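Local structure of Lin0012 protein (Listeria innocua, 3K17) at residues P211-V224 and G318-A332. The protein probably phosphorylates phosphomevalonate at the expense of ATP, a step of the mevalonate route to isopentenyl diphosphate, as a GHMP-family kinase. Sequence-based numbering, arbitrary orientation.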
# COMPACT_ATOMS: atom_id res chain seq x y z
N PRO A 211 38.52 11.92 38.46
CA PRO A 211 38.78 11.46 39.82
C PRO A 211 40.12 10.73 39.89
O PRO A 211 40.58 10.16 38.89
CB PRO A 211 37.61 10.52 40.11
CG PRO A 211 36.52 11.08 39.26
CD PRO A 211 37.24 11.37 37.97
N VAL A 212 40.74 10.75 41.06
CA VAL A 212 42.02 10.08 41.25
C VAL A 212 41.86 8.56 41.27
O VAL A 212 42.70 7.84 40.73
CB VAL A 212 42.73 10.54 42.57
CG1 VAL A 212 44.02 9.74 42.79
CG2 VAL A 212 43.07 12.03 42.48
N PRO A 213 40.79 8.04 41.90
CA PRO A 213 40.59 6.59 41.95
C PRO A 213 40.59 6.00 40.54
O PRO A 213 39.98 6.57 39.63
CB PRO A 213 39.22 6.45 42.61
CG PRO A 213 39.15 7.66 43.50
CD PRO A 213 39.71 8.74 42.62
N THR A 214 41.29 4.89 40.35
CA THR A 214 41.36 4.25 39.03
C THR A 214 39.97 3.88 38.52
O THR A 214 39.16 3.28 39.23
CB THR A 214 42.21 2.95 39.07
OG1 THR A 214 43.54 3.26 39.50
CG2 THR A 214 42.29 2.31 37.68
N PHE A 215 39.69 4.23 37.26
CA PHE A 215 38.40 3.92 36.63
C PHE A 215 38.55 2.67 35.77
O PHE A 215 39.40 2.61 34.88
CB PHE A 215 37.97 5.10 35.76
CG PHE A 215 36.56 4.99 35.24
CD1 PHE A 215 35.48 5.05 36.11
CD2 PHE A 215 36.32 4.91 33.87
CE1 PHE A 215 34.17 5.03 35.63
CE2 PHE A 215 35.01 4.89 33.38
CZ PHE A 215 33.94 4.95 34.25
N SER A 216 37.71 1.67 36.01
CA SER A 216 37.76 0.43 35.24
C SER A 216 36.49 0.22 34.41
O SER A 216 35.38 0.47 34.89
CB SER A 216 37.97 -0.76 36.18
OG SER A 216 39.24 -0.70 36.80
N VAL A 217 36.67 -0.25 33.18
CA VAL A 217 35.54 -0.50 32.28
C VAL A 217 35.47 -1.98 31.92
O VAL A 217 36.46 -2.57 31.49
CB VAL A 217 35.68 0.33 30.97
CG1 VAL A 217 34.46 0.09 30.06
CG2 VAL A 217 35.80 1.82 31.31
N GLY A 218 34.30 -2.58 32.11
CA GLY A 218 34.13 -3.99 31.79
C GLY A 218 32.90 -4.27 30.93
O GLY A 218 31.79 -3.95 31.33
N TRP A 219 33.11 -4.86 29.76
CA TRP A 219 32.01 -5.19 28.85
C TRP A 219 31.42 -6.55 29.19
O TRP A 219 32.14 -7.55 29.22
CB TRP A 219 32.52 -5.19 27.40
CG TRP A 219 31.44 -5.45 26.38
CD1 TRP A 219 30.26 -4.77 26.25
CD2 TRP A 219 31.49 -6.39 25.31
NE1 TRP A 219 29.58 -5.23 25.15
CE2 TRP A 219 30.31 -6.23 24.55
CE3 TRP A 219 32.43 -7.36 24.90
CZ2 TRP A 219 30.04 -6.99 23.40
CZ3 TRP A 219 32.15 -8.13 23.76
CH2 TRP A 219 30.97 -7.93 23.02
N THR A 220 30.12 -6.60 29.44
CA THR A 220 29.46 -7.84 29.81
C THR A 220 29.23 -8.77 28.63
O THR A 220 28.77 -9.89 28.81
CB THR A 220 28.10 -7.58 30.48
OG1 THR A 220 27.22 -6.98 29.52
CG2 THR A 220 28.26 -6.65 31.67
N GLY A 221 29.53 -8.28 27.42
CA GLY A 221 29.37 -9.10 26.23
C GLY A 221 27.92 -9.37 25.88
O GLY A 221 27.61 -10.32 25.15
N THR A 222 27.04 -8.54 26.40
CA THR A 222 25.62 -8.69 26.16
C THR A 222 25.07 -7.42 25.52
O THR A 222 24.98 -6.37 26.17
CB THR A 222 24.87 -8.94 27.49
OG1 THR A 222 25.49 -10.04 28.18
CG2 THR A 222 23.41 -9.26 27.22
N PRO A 223 24.76 -7.48 24.23
CA PRO A 223 24.22 -6.27 23.60
C PRO A 223 22.86 -5.94 24.19
O PRO A 223 22.15 -6.82 24.66
CB PRO A 223 24.16 -6.66 22.13
CG PRO A 223 25.40 -7.51 21.98
CD PRO A 223 25.28 -8.41 23.21
N VAL A 224 22.51 -4.66 24.20
CA VAL A 224 21.23 -4.27 24.76
C VAL A 224 20.32 -3.59 23.76
O VAL A 224 20.72 -2.67 23.06
CB VAL A 224 21.42 -3.31 25.95
CG1 VAL A 224 20.06 -2.86 26.47
CG2 VAL A 224 22.20 -4.00 27.05
N GLY A 318 21.13 -3.85 31.70
CA GLY A 318 20.57 -4.92 30.89
C GLY A 318 21.65 -5.59 30.06
O GLY A 318 21.41 -6.59 29.38
N GLY A 319 22.86 -5.04 30.14
CA GLY A 319 23.99 -5.56 29.38
C GLY A 319 24.99 -4.45 29.18
O GLY A 319 25.17 -3.60 30.05
N ASP A 320 25.63 -4.42 28.01
CA ASP A 320 26.62 -3.41 27.69
C ASP A 320 27.73 -3.38 28.74
O ASP A 320 28.13 -4.42 29.24
CB ASP A 320 25.96 -2.03 27.54
CG ASP A 320 25.15 -1.92 26.25
OD1 ASP A 320 25.35 -2.75 25.34
OD2 ASP A 320 24.32 -0.99 26.15
N CYS A 321 28.22 -2.19 29.09
CA CYS A 321 29.31 -2.10 30.06
C CYS A 321 28.94 -1.75 31.49
O CYS A 321 27.94 -1.07 31.76
CB CYS A 321 30.35 -1.07 29.60
SG CYS A 321 31.15 -1.42 28.03
N GLY A 322 29.79 -2.22 32.39
CA GLY A 322 29.66 -1.90 33.80
C GLY A 322 30.93 -1.10 34.07
O GLY A 322 31.89 -1.22 33.30
N ILE A 323 30.96 -0.29 35.12
CA ILE A 323 32.14 0.52 35.43
C ILE A 323 32.46 0.47 36.92
O ILE A 323 31.60 0.12 37.73
CB ILE A 323 31.93 2.01 35.06
CG1 ILE A 323 30.72 2.56 35.82
CG2 ILE A 323 31.76 2.16 33.55
CD1 ILE A 323 30.48 4.04 35.65
N ALA A 324 33.69 0.84 37.27
CA ALA A 324 34.09 0.83 38.67
C ALA A 324 35.23 1.78 39.01
O ALA A 324 36.01 2.18 38.15
CB ALA A 324 34.48 -0.59 39.08
N PHE A 325 35.29 2.15 40.29
CA PHE A 325 36.34 3.02 40.84
C PHE A 325 37.04 2.17 41.90
O PHE A 325 36.37 1.55 42.73
CB PHE A 325 35.73 4.25 41.50
CG PHE A 325 35.25 5.29 40.54
CD1 PHE A 325 36.15 6.09 39.86
CD2 PHE A 325 33.89 5.48 40.32
CE1 PHE A 325 35.71 7.07 38.97
CE2 PHE A 325 33.43 6.46 39.43
CZ PHE A 325 34.35 7.25 38.75
N SER A 326 38.38 2.14 41.88
CA SER A 326 39.15 1.37 42.85
C SER A 326 40.19 2.22 43.59
O SER A 326 40.72 3.18 43.05
CB SER A 326 39.86 0.19 42.16
OG SER A 326 38.93 -0.78 41.71
N LYS A 327 40.48 1.84 44.84
CA LYS A 327 41.44 2.56 45.67
C LYS A 327 42.84 2.71 45.08
O LYS A 327 43.47 3.75 45.23
CB LYS A 327 41.57 1.90 47.04
CG LYS A 327 40.62 2.43 48.09
CD LYS A 327 39.21 1.92 47.90
CE LYS A 327 38.34 2.40 49.05
NZ LYS A 327 38.92 1.99 50.36
N THR A 328 43.33 1.66 44.43
CA THR A 328 44.66 1.70 43.85
C THR A 328 44.70 0.96 42.53
O THR A 328 43.76 0.23 42.20
CB THR A 328 45.70 1.02 44.78
OG1 THR A 328 45.40 -0.37 44.89
CG2 THR A 328 45.67 1.65 46.17
N LYS A 329 45.78 1.14 41.78
CA LYS A 329 45.94 0.46 40.51
C LYS A 329 45.96 -1.04 40.79
O LYS A 329 45.32 -1.83 40.09
CB LYS A 329 47.27 0.85 39.85
CG LYS A 329 47.42 2.30 39.46
CD LYS A 329 48.78 2.53 38.81
CE LYS A 329 49.07 4.01 38.57
NZ LYS A 329 48.14 4.63 37.58
N GLU A 330 46.70 -1.43 41.82
CA GLU A 330 46.82 -2.83 42.20
C GLU A 330 45.46 -3.45 42.48
O GLU A 330 45.20 -4.58 42.08
CB GLU A 330 47.71 -2.98 43.44
CG GLU A 330 49.19 -2.65 43.21
CD GLU A 330 49.42 -1.22 42.72
OE1 GLU A 330 48.75 -0.29 43.23
OE2 GLU A 330 50.28 -1.04 41.83
N LEU A 331 44.60 -2.72 43.18
CA LEU A 331 43.27 -3.23 43.49
C LEU A 331 42.42 -3.28 42.23
O LEU A 331 41.54 -4.13 42.09
CB LEU A 331 42.61 -2.35 44.55
CG LEU A 331 43.23 -2.49 45.94
CD1 LEU A 331 42.73 -1.38 46.87
CD2 LEU A 331 42.89 -3.87 46.50
N ALA A 332 42.71 -2.37 41.30
CA ALA A 332 41.99 -2.31 40.04
C ALA A 332 42.34 -3.54 39.23
O ALA A 332 41.48 -4.16 38.61
CB ALA A 332 42.37 -1.04 39.28
O HOH W 1 38.51 0.36 39.04
O HOH W 2 27.06 -4.52 24.43
O HOH W 3 24.39 -2.54 22.98
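In the C-terminal half of this GHMP-type kinase, strands 214-219 and 321-326 pair as the two central strands of a four-stranded antiparallel sheet, from Thr-214 beside Ser-326 to Trp-219 beside Cys-321. Ser-216 and Ala-324 exchange backbone hydrogen bonds, as do Gly-218 and Gly-322. On one face Phe-215, its CG anti to the backbone N (chi1 -171°), packs obliquely against Phe-325 and Ile-323. Its CD1 sits 3.5 Å from Phe-325 CE1, above one face of the Phe-325 ring toward the rim, the two planes inclined at 52°; at the far end of its own ring, Phe-215 CZ rests 3.6 Å from Ile-323 CG2. Val-17 of strand 7-18 also packs on this face, against Ile-323 and Phe-325. The other face carries Ser-216, Ala-324 and Ser-326 under helix 329-341, and there one water bridges Thr-214 O and the hydroxyls of Ser-216 and Ser-326. Thr-214 CG2 meets Ala-332 CB at 3.7 Å in the first turn of that helix, which Thr-328 caps.

Toward Val-224, Asp-320 N donates almost straight to Thr-222 O (2.8 Å), while the Asp-320 carboxylate reaches Trp-219 NE1 and Val-224 N through two waters on OD1. Asp-320 O takes two donors from one residue: Thr-220 N, tilted 28° from the carbonyl plane, and Thr-220 OG1, in that plane on a lone pair at 2.7 Å.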